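Local coordinates for protein S-adenosylmethionine:tRNA ribosyltransferase-isomerase (PDB 1VKY) that probably transfers and isomerises the ribose of S-adenosylmethionine onto the 7-aminomethyl-7-deazaguanine of tRNA, giving epoxyqueuosine in the queuosine pathway, at residues 41-46 with 316-321; 53-58 with 298-303; 312-317 with 342-347; 325-330 with 335-340. All coordinates share one frame; numbering follows the deposited sequence.

Contact 1: 41-46 with 316-321; sequences MVLHRK and AFAGKD
The guanidinium of R45 lies nearly flat over one face of the F317 ring, the two planes only 18° apart and their centres separated by 4.1 Å. The overlap is displaced toward the ring's rim: NH2 of R45 sits 3.4 Å from CZ of F317, and the line from R45 CZ to the ring centroid leans 33° off the ring normal, which makes this an off-centre cation-pi stack. The same NH2 donates to the backbone O of F317 at 3.0 Å with an N-H...O angle of 151°, so one residue offers both a pi face and a carbonyl to a single nitrogen. The R45 chain bends at its CG-CD bond, which turns the guanidinium onto the ring while the aliphatic part runs past the helix end, where R45 CD comes within 3.8 Å of A318 CA. The contact ties the chain at strand 39-44, in the mixed sheet, to the C-terminus of helix 309-318, just ahead of the break at G319, whose positive phi ends that helix before helix 320-332 starts. The charge of R45 has a second partner in the chain terminus, since NE forms a salt bridge with OXT of L347. Further back on the strand, L43 reaches the same helix end through its CD2 methyl, 4.4 Å from CB of A318, and also packs on F322 and A326 of helix 320-332.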
loop_
_atom_site.group_PDB
_atom_site.type_symbol
_atom_site.label_atom_id
_atom_site.label_comp_id
_atom_site.label_asym_id
_atom_site.label_seq_id
_atom_site.Cartn_x
_atom_site.Cartn_y
_atom_site.Cartn_z
ATOM N N MET B 41 -5.152 19.309 -5.044
ATOM C CA MET B 41 -4.638 20.481 -5.732
ATOM C C MET B 41 -5.383 20.609 -7.068
ATOM O O MET B 41 -5.457 19.666 -7.824
ATOM C CB MET B 41 -3.140 20.352 -6.018
ATOM C CG MET B 41 -2.527 21.639 -6.545
ATOM S SD MET B 41 -0.742 21.581 -6.746
ATOM C CE MET B 41 -0.156 21.449 -5.074
ATOM N N VAL B 42 -5.892 21.806 -7.350
ATOM C CA VAL B 42 -6.612 22.070 -8.579
ATOM C C VAL B 42 -5.803 23.011 -9.453
ATOM O O VAL B 42 -5.461 24.124 -9.032
ATOM C CB VAL B 42 -8.000 22.675 -8.286
ATOM C CG1 VAL B 42 -8.778 22.857 -9.559
ATOM C CG2 VAL B 42 -8.804 21.758 -7.328
ATOM N N LEU B 43 -5.586 22.571 -10.686
ATOM C CA LEU B 43 -4.871 23.293 -11.718
ATOM C C LEU B 43 -5.830 23.731 -12.838
ATOM O O LEU B 43 -6.519 22.918 -13.430
ATOM C CB LEU B 43 -3.775 22.390 -12.313
ATOM C CG LEU B 43 -2.419 22.397 -11.577
ATOM C CD1 LEU B 43 -2.534 22.043 -10.175
ATOM C CD2 LEU B 43 -1.481 21.484 -12.274
ATOM N N HIS B 44 -5.857 25.037 -13.093
ATOM C CA HIS B 44 -6.689 25.628 -14.130
ATOM C C HIS B 44 -5.757 26.013 -15.273
ATOM O O HIS B 44 -5.039 27.011 -15.195
ATOM C CB HIS B 44 -7.411 26.865 -13.588
ATOM C CG HIS B 44 -8.320 26.598 -12.426
ATOM N ND1 HIS B 44 -9.666 26.359 -12.575
ATOM C CD2 HIS B 44 -8.081 26.561 -11.091
ATOM C CE1 HIS B 44 -10.219 26.186 -11.387
ATOM N NE2 HIS B 44 -9.281 26.314 -10.470
ATOM N N ARG B 45 -5.749 25.225 -16.331
ATOM C CA ARG B 45 -4.678 25.382 -17.329
ATOM C C ARG B 45 -4.671 26.699 -18.054
ATOM O O ARG B 45 -3.618 27.275 -18.223
ATOM C CB ARG B 45 -4.709 24.268 -18.362
ATOM C CG ARG B 45 -4.342 22.891 -17.823
ATOM C CD ARG B 45 -4.670 21.812 -18.819
ATOM N NE ARG B 45 -6.102 21.583 -18.977
ATOM C CZ ARG B 45 -6.598 20.727 -19.854
ATOM N NH1 ARG B 45 -7.895 20.549 -19.942
ATOM N NH2 ARG B 45 -5.791 20.046 -20.649
ATOM N N LYS B 46 -5.823 27.174 -18.499
ATOM C CA LYS B 46 -5.865 28.406 -19.290
ATOM C C LYS B 46 -5.538 29.668 -18.482
ATOM O O LYS B 46 -4.883 30.593 -18.971
ATOM C CB LYS B 46 -7.218 28.558 -19.958
ATOM C CG LYS B 46 -7.528 27.476 -21.020
ATOM C CD LYS B 46 -9.050 27.361 -21.217
ATOM C CE LYS B 46 -9.484 27.322 -22.698
ATOM N NZ LYS B 46 -9.846 25.958 -23.193
ATOM N N ALA B 316 2.146 16.494 -20.103
ATOM C CA ALA B 316 1.587 16.718 -21.423
ATOM C C ALA B 316 0.192 17.311 -21.236
ATOM O O ALA B 316 -0.237 18.146 -22.018
ATOM C CB ALA B 316 1.522 15.445 -22.217
ATOM N N PHE B 317 -0.539 16.857 -20.221
ATOM C CA PHE B 317 -1.948 17.280 -20.081
ATOM C C PHE B 317 -2.075 18.734 -19.591
ATOM O O PHE B 317 -2.892 19.499 -20.079
ATOM C CB PHE B 317 -2.693 16.353 -19.123
ATOM C CG PHE B 317 -4.156 16.600 -19.118
ATOM C CD1 PHE B 317 -4.946 16.142 -20.173
ATOM C CD2 PHE B 317 -4.751 17.337 -18.115
ATOM C CE1 PHE B 317 -6.315 16.417 -20.212
ATOM C CE2 PHE B 317 -6.157 17.609 -18.159
ATOM C CZ PHE B 317 -6.903 17.128 -19.215
ATOM N N ALA B 318 -1.253 19.079 -18.609
ATOM C CA ALA B 318 -1.301 20.370 -17.923
ATOM C C ALA B 318 -0.352 21.412 -18.497
ATOM O O ALA B 318 -0.548 22.586 -18.262
ATOM C CB ALA B 318 -1.002 20.152 -16.476
ATOM N N GLY B 319 0.683 20.990 -19.221
ATOM C CA GLY B 319 1.768 21.880 -19.616
ATOM C C GLY B 319 2.946 21.592 -18.725
ATOM O O GLY B 319 2.790 21.565 -17.515
ATOM N N LYS B 320 4.131 21.376 -19.300
ATOM C CA LYS B 320 5.265 20.937 -18.481
ATOM C C LYS B 320 5.693 21.936 -17.411
ATOM O O LYS B 320 5.894 21.577 -16.241
ATOM C CB LYS B 320 6.441 20.573 -19.382
ATOM C CG LYS B 320 7.654 20.038 -18.597
ATOM C CD LYS B 320 8.881 19.974 -19.466
ATOM N N ASP B 321 5.878 23.196 -17.780
ATOM C CA ASP B 321 6.328 24.162 -16.775
ATOM C C ASP B 321 5.267 24.363 -15.678
ATOM O O ASP B 321 5.586 24.515 -14.510
ATOM C CB ASP B 321 6.672 25.494 -17.418
ATOM C CG ASP B 321 7.846 25.397 -18.391
ATOM O OD1 ASP B 321 8.672 24.450 -18.290
ATOM O OD2 ASP B 321 8.014 26.244 -19.294
#

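Contact 2: 53-58 with 298-303; sequences RIFREI and ALVTNF
The F55 ring meets V300 at its edge: the CG1 methyl of V300 lies near the ring plane, 3.9 Å from CE1 of F55 and 4.1 Å from its CZ. Two other rings bear on F55, H190 with its plane at about 20° and F191 edge-to-face. With chi1 at -161° the F55 ring is carried anti to its own nitrogen, and it approaches V300 from the opposite direction. The second methyl of V300, CG2, is taken by I58, whose CD1 lies 3.8 Å away at the end of a fully extended side chain. One valine thus receives two side chains from a single 3-10 segment that begins at F55, right after edge strand 49-54 of the mixed sheet; V300 sits on strand 298-302, three places across that sheet. The nearest CA atoms, those of I58 and V300, are 9.6 Å apart, so only side chains meet. L40 of strand 39-44, against F55 and I58, and L345 of strand 343-346, against V300, join the same apolar layer. Alongside the backbone bonds E57 N to I54 O and I58 N to F55 O, OE1 of E57 accepts from N of I54 at 2.9 Å and pairs with NH1 of R53 at 3.0 Å.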
loop_
_atom_site.group_PDB
_atom_site.type_symbol
_atom_site.label_atom_id
_atom_site.label_comp_id
_atom_site.label_asym_id
_atom_site.label_seq_id
_atom_site.Cartn_x
_atom_site.Cartn_y
_atom_site.Cartn_z
ATOM N N ARG B 53 -7.227 22.467 -2.075
ATOM C CA ARG B 53 -8.566 22.088 -1.603
ATOM C C ARG B 53 -8.474 20.706 -0.943
ATOM O O ARG B 53 -7.364 20.203 -0.722
ATOM C CB ARG B 53 -9.562 22.086 -2.772
ATOM C CG ARG B 53 -9.650 23.466 -3.440
ATOM C CD ARG B 53 -10.347 24.556 -2.534
ATOM N NE ARG B 53 -11.580 24.684 -3.208
ATOM C CZ ARG B 53 -12.759 24.540 -2.730
ATOM N NH1 ARG B 53 -13.029 24.430 -1.455
ATOM N NH2 ARG B 53 -13.715 24.639 -3.589
ATOM N N ILE B 54 -9.643 20.176 -0.587
ATOM C CA ILE B 54 -9.834 18.840 -0.046
ATOM C C ILE B 54 -10.658 18.068 -1.048
ATOM O O ILE B 54 -11.504 18.657 -1.719
ATOM C CB ILE B 54 -10.596 18.913 1.313
ATOM C CG1 ILE B 54 -9.779 19.690 2.322
ATOM C CG2 ILE B 54 -10.936 17.538 1.846
ATOM C CD1 ILE B 54 -8.385 19.196 2.472
ATOM N N PHE B 55 -10.438 16.752 -1.133
ATOM C CA PHE B 55 -10.995 15.967 -2.213
ATOM C C PHE B 55 -12.501 16.078 -2.352
ATOM O O PHE B 55 -13.011 16.162 -3.472
ATOM C CB PHE B 55 -10.594 14.482 -2.164
ATOM C CG PHE B 55 -10.789 13.797 -3.500
ATOM C CD1 PHE B 55 -9.807 13.844 -4.456
ATOM C CD2 PHE B 55 -11.973 13.175 -3.808
ATOM C CE1 PHE B 55 -10.013 13.258 -5.699
ATOM C CE2 PHE B 55 -12.185 12.605 -5.021
ATOM C CZ PHE B 55 -11.211 12.653 -5.987
ATOM N N ARG B 56 -13.225 16.043 -1.241
ATOM C CA ARG B 56 -14.701 16.066 -1.305
ATOM C C ARG B 56 -15.233 17.348 -1.949
ATOM O O ARG B 56 -16.353 17.373 -2.447
ATOM C CB ARG B 56 -15.313 15.896 0.080
ATOM C CG ARG B 56 -14.925 16.982 1.076
ATOM C CD ARG B 56 -15.573 16.832 2.463
ATOM N NE ARG B 56 -15.371 15.488 2.999
ATOM C CZ ARG B 56 -14.524 15.147 3.974
ATOM N NH1 ARG B 56 -13.756 16.056 4.596
ATOM N NH2 ARG B 56 -14.450 13.865 4.328
ATOM N N GLU B 57 -14.410 18.396 -1.975
ATOM C CA GLU B 57 -14.726 19.683 -2.662
ATOM C C GLU B 57 -14.600 19.650 -4.201
ATOM O O GLU B 57 -14.842 20.650 -4.894
ATOM C CB GLU B 57 -13.835 20.775 -2.064
ATOM C CG GLU B 57 -14.169 21.034 -0.607
ATOM C CD GLU B 57 -13.107 21.812 0.151
ATOM O OE1 GLU B 57 -11.932 21.866 -0.249
ATOM O OE2 GLU B 57 -13.455 22.370 1.191
ATOM N N ILE B 58 -14.272 18.476 -4.749
ATOM C CA ILE B 58 -14.260 18.279 -6.203
ATOM C C ILE B 58 -15.593 18.594 -6.810
ATOM O O ILE B 58 -15.645 19.090 -7.922
ATOM C CB ILE B 58 -13.812 16.827 -6.595
ATOM C CG1 ILE B 58 -13.474 16.749 -8.098
ATOM C CG2 ILE B 58 -14.863 15.769 -6.199
ATOM C CD1 ILE B 58 -12.716 15.521 -8.454
ATOM N N ALA B 298 -10.649 16.947 -18.751
ATOM C CA ALA B 298 -10.154 17.177 -17.404
ATOM C C ALA B 298 -9.636 15.883 -16.831
ATOM O O ALA B 298 -9.965 14.816 -17.315
ATOM C CB ALA B 298 -11.238 17.755 -16.537
ATOM N N LEU B 299 -8.817 15.954 -15.782
ATOM C CA LEU B 299 -8.091 14.754 -15.325
ATOM C C LEU B 299 -7.966 14.770 -13.792
ATOM O O LEU B 299 -7.512 15.769 -13.256
ATOM C CB LEU B 299 -6.695 14.686 -15.967
ATOM C CG LEU B 299 -5.704 13.607 -15.421
ATOM C CD1 LEU B 299 -6.322 12.249 -15.589
ATOM C CD2 LEU B 299 -4.412 13.611 -16.093
ATOM N N VAL B 300 -8.425 13.698 -13.123
ATOM C CA VAL B 300 -8.082 13.453 -11.690
ATOM C C VAL B 300 -7.007 12.366 -11.607
ATOM O O VAL B 300 -7.137 11.267 -12.187
ATOM C CB VAL B 300 -9.310 12.972 -10.902
ATOM C CG1 VAL B 300 -8.991 12.752 -9.451
ATOM C CG2 VAL B 300 -10.475 13.921 -11.072
ATOM N N THR B 301 -5.956 12.656 -10.862
ATOM C CA THR B 301 -4.822 11.767 -10.781
ATOM C C THR B 301 -4.010 11.989 -9.493
ATOM O O THR B 301 -4.147 12.999 -8.825
ATOM C CB THR B 301 -3.950 11.973 -12.019
ATOM O OG1 THR B 301 -2.881 11.003 -12.039
ATOM C CG2 THR B 301 -3.264 13.332 -11.994
ATOM N N ASN B 302 -3.153 11.025 -9.166
ATOM C CA ASN B 302 -2.263 11.150 -8.001
ATOM C C ASN B 302 -1.068 12.006 -8.315
ATOM O O ASN B 302 -0.910 12.495 -9.433
ATOM C CB ASN B 302 -1.827 9.750 -7.510
ATOM C CG ASN B 302 -3.004 8.901 -6.974
ATOM O OD1 ASN B 302 -4.010 9.423 -6.484
ATOM N ND2 ASN B 302 -2.862 7.586 -7.085
ATOM N N PHE B 303 -0.261 12.257 -7.280
ATOM C CA PHE B 303 1.054 12.883 -7.422
ATOM C C PHE B 303 2.092 11.817 -7.746
ATOM O O PHE B 303 2.271 10.880 -6.979
ATOM C CB PHE B 303 1.404 13.644 -6.155
ATOM C CG PHE B 303 0.720 14.955 -6.057
ATOM C CD1 PHE B 303 -0.499 15.065 -5.496
ATOM C CD2 PHE B 303 1.315 16.086 -6.590
ATOM C CE1 PHE B 303 -1.125 16.307 -5.402
ATOM C CE2 PHE B 303 0.709 17.301 -6.538
ATOM C CZ PHE B 303 -0.518 17.422 -5.930
#

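Contact 3: 312-317 with 342-347; sequences MLVAAF and DAMLIL
I346 sends two branches into helix 309-318: its CG2 methyl touches the edge of the F317 ring, 3.6 Å from CD2, while its CD1 reaches CG1 of V314, also at 3.6 Å. With chi1 at -54°, I346 holds CG2 anti to its backbone N and CG1 beside that N, which directs one branch at F317 and the other, through CD1, at V314. CB of I346 lies in the ring plane, 3.8 Å from F317 CE2. F317 and V314 are three residues apart, so the isoleucine bridges successive turns. M344 adds a looser contact through SD, 4.3 Å from CG1 of V314. The F317 ring is held in turn by F293, edge-to-face, and by L299. With an alanine here in place of F317, CG2 of I346 would probably lose the ring edge it packs on, and a gap would be likely to open between helix and strand. The segment axes are 10.7 Å apart and run at 31° to each other. Strand 343-346 lies between strands 39-44 and 298-302 of the mixed sheet, with helix 309-318 packed on one face; helix 320-332 borders the same interface, V323 against V314 and A326 against M344.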
loop_
_atom_site.group_PDB
_atom_site.type_symbol
_atom_site.label_atom_id
_atom_site.label_comp_id
_atom_site.label_asym_id
_atom_site.label_seq_id
_atom_site.Cartn_x
_atom_site.Cartn_y
_atom_site.Cartn_z
ATOM N N MET B 312 5.332 12.421 -16.852
ATOM C CA MET B 312 5.428 12.898 -18.240
ATOM C C MET B 312 4.029 13.020 -18.896
ATOM O O MET B 312 3.756 13.969 -19.623
ATOM C CB MET B 312 6.308 11.983 -19.083
ATOM C CG MET B 312 7.784 11.925 -18.644
ATOM S SD MET B 312 8.584 10.529 -19.462
ATOM C CE MET B 312 10.142 10.573 -18.544
ATOM N N LEU B 313 3.140 12.071 -18.618
ATOM C CA LEU B 313 1.773 12.133 -19.171
ATOM C C LEU B 313 1.027 13.338 -18.603
ATOM O O LEU B 313 0.398 14.078 -19.331
ATOM C CB LEU B 313 1.037 10.847 -18.834
ATOM C CG LEU B 313 -0.409 10.603 -19.285
ATOM C CD1 LEU B 313 -0.706 9.088 -19.268
ATOM C CD2 LEU B 313 -1.398 11.339 -18.420
ATOM N N VAL B 314 1.055 13.523 -17.289
ATOM C CA VAL B 314 0.369 14.651 -16.684
ATOM C C VAL B 314 0.958 15.992 -17.151
ATOM O O VAL B 314 0.235 16.969 -17.374
ATOM C CB VAL B 314 0.370 14.545 -15.134
ATOM C CG1 VAL B 314 -0.260 15.725 -14.542
ATOM C CG2 VAL B 314 -0.399 13.300 -14.719
ATOM N N ALA B 315 2.267 16.044 -17.340
ATOM C CA ALA B 315 2.905 17.234 -17.895
ATOM C C ALA B 315 2.370 17.533 -19.302
ATOM O O ALA B 315 2.114 18.688 -19.651
ATOM C CB ALA B 315 4.441 17.022 -17.926
ATOM N N ALA B 316 2.146 16.494 -20.103
ATOM C CA ALA B 316 1.587 16.718 -21.423
ATOM C C ALA B 316 0.192 17.311 -21.236
ATOM O O ALA B 316 -0.237 18.146 -22.018
ATOM C CB ALA B 316 1.522 15.445 -22.217
ATOM N N PHE B 317 -0.539 16.857 -20.221
ATOM C CA PHE B 317 -1.948 17.280 -20.081
ATOM C C PHE B 317 -2.075 18.734 -19.591
ATOM O O PHE B 317 -2.892 19.499 -20.079
ATOM C CB PHE B 317 -2.693 16.353 -19.123
ATOM C CG PHE B 317 -4.156 16.600 -19.118
ATOM C CD1 PHE B 317 -4.946 16.142 -20.173
ATOM C CD2 PHE B 317 -4.751 17.337 -18.115
ATOM C CE1 PHE B 317 -6.315 16.417 -20.212
ATOM C CE2 PHE B 317 -6.157 17.609 -18.159
ATOM C CZ PHE B 317 -6.903 17.128 -19.215
ATOM N N ASP B 342 -2.160 12.235 -1.932
ATOM C CA ASP B 342 -3.174 13.196 -2.244
ATOM C C ASP B 342 -3.489 13.154 -3.766
ATOM O O ASP B 342 -2.930 12.336 -4.509
ATOM C CB ASP B 342 -2.705 14.587 -1.808
ATOM C CG ASP B 342 -2.593 14.697 -0.315
ATOM O OD1 ASP B 342 -3.508 14.211 0.369
ATOM O OD2 ASP B 342 -1.636 15.256 0.238
ATOM N N ALA B 343 -4.391 14.025 -4.191
ATOM C CA ALA B 343 -4.834 14.090 -5.586
ATOM C C ALA B 343 -4.673 15.482 -6.223
ATOM O O ALA B 343 -4.574 16.495 -5.540
ATOM C CB ALA B 343 -6.252 13.691 -5.686
ATOM N N MET B 344 -4.679 15.475 -7.560
ATOM C CA MET B 344 -4.664 16.669 -8.420
ATOM C C MET B 344 -5.842 16.572 -9.404
ATOM O O MET B 344 -6.093 15.490 -9.967
ATOM C CB MET B 344 -3.347 16.681 -9.190
ATOM C CG MET B 344 -3.184 17.796 -10.165
ATOM S SD MET B 344 -1.570 17.711 -10.959
ATOM C CE MET B 344 -0.512 18.536 -9.718
ATOM N N LEU B 345 -6.571 17.683 -9.549
ATOM C CA LEU B 345 -7.577 17.907 -10.607
ATOM C C LEU B 345 -7.020 18.956 -11.558
ATOM O O LEU B 345 -6.685 20.082 -11.137
ATOM C CB LEU B 345 -8.891 18.448 -10.031
ATOM C CG LEU B 345 -9.999 18.890 -10.993
ATOM C CD1 LEU B 345 -10.445 17.760 -11.920
ATOM C CD2 LEU B 345 -11.199 19.479 -10.246
ATOM N N ILE B 346 -6.894 18.569 -12.820
ATOM C CA ILE B 346 -6.464 19.453 -13.864
ATOM C C ILE B 346 -7.645 19.719 -14.753
ATOM O O ILE B 346 -8.177 18.791 -15.348
ATOM C CB ILE B 346 -5.329 18.870 -14.666
ATOM C CG1 ILE B 346 -4.185 18.459 -13.738
ATOM C CG2 ILE B 346 -4.848 19.939 -15.688
ATOM C CD1 ILE B 346 -3.435 17.333 -14.198
ATOM N N LEU B 347 -8.046 20.995 -14.801
ATOM C CA LEU B 347 -9.169 21.487 -15.655
ATOM C C LEU B 347 -8.661 22.249 -16.898
ATOM O O LEU B 347 -9.266 22.167 -17.980
ATOM C CB LEU B 347 -10.019 22.456 -14.856
ATOM C CG LEU B 347 -10.725 21.837 -13.649
ATOM C CD1 LEU B 347 -11.272 22.901 -12.784
ATOM C CD2 LEU B 347 -11.820 20.900 -14.120
ATOM O OXT LEU B 347 -7.638 22.958 -16.870
#

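Contact 4: 325-330 with 335-340; sequences EAYREA and YRFFSF
The polar link is one backbone bond: N of Y335 donates to O of A330 at 2.9 Å, with an N-H...O angle of 161°. O of A330 also lies at the edge of the Y335 ring, 3.6 Å from CD1 of Y335. Apolar contacts centre on the small methyl of A330, whose CB stands 3.9 Å from CB of Y335 and 3.8 Å from CZ of F337, receiving two aromatic residues at once. For Y335, chi1 of -84° sets the ring beside its own nitrogen, back against the last turns of the helix. Here the chain leaves helix 320-332, turns just before Y335 and runs across and away from the helix as a loop without regular structure before entering strand 343-346, the last strand of the chain. Among the aromatic contacts, CD2 of Y327 touches the F337 ring at its edge, 4.0 Å from CE2, the two side chains crossing at a slant; F303 meets the rings of Y327, Y335 and F337, its plane inclined at about 55-60° to theirs. Both hydroxyls have partners outside the two segments: that of Y335 is hydrogen-bonded to H52 ND1 and that of Y327 to N of H304. A valine in place of Y335 is likely to leave H52 ND1 without its hydroxyl partner and F303 without one of the rings it meets.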
loop_
_atom_site.group_PDB
_atom_site.type_symbol
_atom_site.label_atom_id
_atom_site.label_comp_id
_atom_site.label_asym_id
_atom_site.label_seq_id
_atom_site.Cartn_x
_atom_site.Cartn_y
_atom_site.Cartn_z
ATOM N N GLU B 325 5.823 23.543 -11.701
ATOM C CA GLU B 325 5.538 24.581 -10.698
ATOM C C GLU B 325 4.568 24.024 -9.629
ATOM O O GLU B 325 4.800 24.127 -8.429
ATOM C CB GLU B 325 4.975 25.815 -11.444
ATOM C CG GLU B 325 4.283 26.882 -10.613
ATOM C CD GLU B 325 3.901 28.128 -11.434
ATOM O OE1 GLU B 325 3.262 28.004 -12.530
ATOM N N ALA B 326 3.508 23.357 -10.068
ATOM C CA ALA B 326 2.531 22.740 -9.147
ATOM C C ALA B 326 3.178 21.698 -8.223
ATOM O O ALA B 326 2.853 21.604 -7.032
ATOM C CB ALA B 326 1.387 22.105 -9.943
ATOM N N TYR B 327 4.047 20.868 -8.781
ATOM C CA TYR B 327 4.730 19.855 -7.971
ATOM C C TYR B 327 5.713 20.475 -6.965
ATOM O O TYR B 327 5.859 19.992 -5.836
ATOM C CB TYR B 327 5.476 18.860 -8.851
ATOM C CG TYR B 327 4.635 17.693 -9.255
ATOM C CD1 TYR B 327 3.483 17.873 -10.015
ATOM C CD2 TYR B 327 4.981 16.395 -8.885
ATOM C CE1 TYR B 327 2.711 16.751 -10.417
ATOM C CE2 TYR B 327 4.205 15.288 -9.255
ATOM C CZ TYR B 327 3.075 15.475 -10.026
ATOM O OH TYR B 327 2.324 14.377 -10.415
ATOM N N ARG B 328 6.375 21.559 -7.359
ATOM C CA ARG B 328 7.238 22.250 -6.389
ATOM C C ARG B 328 6.414 22.830 -5.235
ATOM O O ARG B 328 6.817 22.740 -4.065
ATOM C CB ARG B 328 8.050 23.316 -7.098
ATOM C CG ARG B 328 9.276 22.750 -7.835
ATOM C CD ARG B 328 10.281 23.838 -8.256
ATOM N NE ARG B 328 9.677 24.718 -9.249
ATOM C CZ ARG B 328 9.592 24.470 -10.547
ATOM N NH1 ARG B 328 10.104 23.357 -11.073
ATOM N NH2 ARG B 328 8.992 25.358 -11.329
ATOM N N GLU B 329 5.246 23.411 -5.549
ATOM C CA GLU B 329 4.307 23.878 -4.513
ATOM C C GLU B 329 3.769 22.757 -3.626
ATOM O O GLU B 329 3.581 22.951 -2.406
ATOM C CB GLU B 329 3.106 24.638 -5.115
ATOM C CG GLU B 329 3.195 26.162 -5.108
ATOM C CD GLU B 329 3.440 26.797 -3.713
ATOM O OE1 GLU B 329 4.568 27.269 -3.465
ATOM O OE2 GLU B 329 2.521 26.854 -2.860
ATOM N N ALA B 330 3.515 21.589 -4.210
ATOM C CA ALA B 330 3.063 20.441 -3.419
ATOM C C ALA B 330 4.107 19.993 -2.386
ATOM O O ALA B 330 3.763 19.704 -1.243
ATOM C CB ALA B 330 2.677 19.273 -4.309
ATOM N N TYR B 335 2.312 18.122 0.653
ATOM C CA TYR B 335 1.331 17.153 0.166
ATOM C C TYR B 335 1.942 15.760 0.296
ATOM O O TYR B 335 3.184 15.593 0.276
ATOM C CB TYR B 335 0.990 17.386 -1.327
ATOM C CG TYR B 335 -0.062 18.427 -1.594
ATOM C CD1 TYR B 335 0.153 19.763 -1.287
ATOM C CD2 TYR B 335 -1.295 18.073 -2.174
ATOM C CE1 TYR B 335 -0.836 20.744 -1.560
ATOM C CE2 TYR B 335 -2.274 19.036 -2.456
ATOM C CZ TYR B 335 -2.047 20.368 -2.139
ATOM O OH TYR B 335 -3.056 21.301 -2.451
ATOM N N ARG B 336 1.079 14.766 0.304
ATOM C CA ARG B 336 1.517 13.385 0.237
ATOM C C ARG B 336 1.411 12.836 -1.180
ATOM O O ARG B 336 0.435 13.137 -1.914
ATOM C CB ARG B 336 0.693 12.535 1.171
ATOM C CG ARG B 336 0.780 12.929 2.653
ATOM C CD ARG B 336 -0.292 12.237 3.491
ATOM N NE ARG B 336 -1.589 12.323 2.811
ATOM C CZ ARG B 336 -2.351 11.301 2.397
ATOM N NH1 ARG B 336 -2.003 10.015 2.616
ATOM N NH2 ARG B 336 -3.498 11.590 1.757
ATOM N N PHE B 337 2.408 12.019 -1.535
ATOM C CA PHE B 337 2.653 11.571 -2.897
ATOM C C PHE B 337 2.470 10.071 -3.064
ATOM O O PHE B 337 2.469 9.296 -2.105
ATOM C CB PHE B 337 4.066 11.941 -3.318
ATOM C CG PHE B 337 4.262 13.402 -3.553
ATOM C CD1 PHE B 337 4.208 14.293 -2.515
ATOM C CD2 PHE B 337 4.588 13.866 -4.802
ATOM C CE1 PHE B 337 4.402 15.622 -2.724
ATOM C CE2 PHE B 337 4.783 15.222 -5.021
ATOM C CZ PHE B 337 4.683 16.086 -3.988
ATOM N N PHE B 338 2.305 9.688 -4.316
ATOM C CA PHE B 338 2.214 8.308 -4.739
ATOM C C PHE B 338 0.853 7.737 -4.440
ATOM O O PHE B 338 -0.111 8.472 -4.242
ATOM C CB PHE B 338 3.430 7.503 -4.185
ATOM C CG PHE B 338 3.772 6.273 -4.949
ATOM C CD1 PHE B 338 3.914 6.299 -6.321
ATOM C CD2 PHE B 338 3.925 5.065 -4.295
ATOM C CE1 PHE B 338 4.230 5.154 -7.009
ATOM C CE2 PHE B 338 4.249 3.918 -4.993
ATOM C CZ PHE B 338 4.404 3.959 -6.329
ATOM N N SER B 339 0.749 6.416 -4.559
ATOM C CA SER B 339 -0.509 5.709 -4.598
ATOM C C SER B 339 -1.509 5.935 -3.457
ATOM O O SER B 339 -2.730 5.788 -3.680
ATOM C CB SER B 339 -0.202 4.203 -4.736
ATOM O OG SER B 339 0.472 3.971 -5.987
ATOM N N PHE B 340 -1.027 6.229 -2.248
ATOM C CA PHE B 340 -1.898 6.403 -1.080
ATOM C C PHE B 340 -1.928 7.837 -0.626
ATOM O O PHE B 340 -2.520 8.142 0.430
ATOM C CB PHE B 340 -1.459 5.473 0.075
ATOM C CG PHE B 340 -1.414 4.050 -0.352
ATOM C CD1 PHE B 340 -0.207 3.438 -0.647
ATOM C CD2 PHE B 340 -2.602 3.385 -0.657
ATOM C CE1 PHE B 340 -0.173 2.146 -1.161
ATOM C CE2 PHE B 340 -2.586 2.092 -1.153
ATOM C CZ PHE B 340 -1.363 1.467 -1.412
#

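All four contacts belong to one lobe built on the mixed sheet. The touching residues of contacts 2, 3 and 4 are all buried, whereas in contact 1 R45 is partly exposed. Contacts 1 and 3 share F317 and helix 309-318, yet differ in chemistry: contact 1, at the helix end beside the chain terminus, uses a charge and a carbonyl, whereas contact 3, inside the layer, is wholly apolar. Contact 2 is likewise apolar between its segments, while polar bonds of both segments go elsewhere. Contact 4 is short-range and aromatic, and its far loop end, F338 to F340, reaches Q29 of the second subunit. F303 joins contact 2 to contact 4, and M41 joins contact 1 to both.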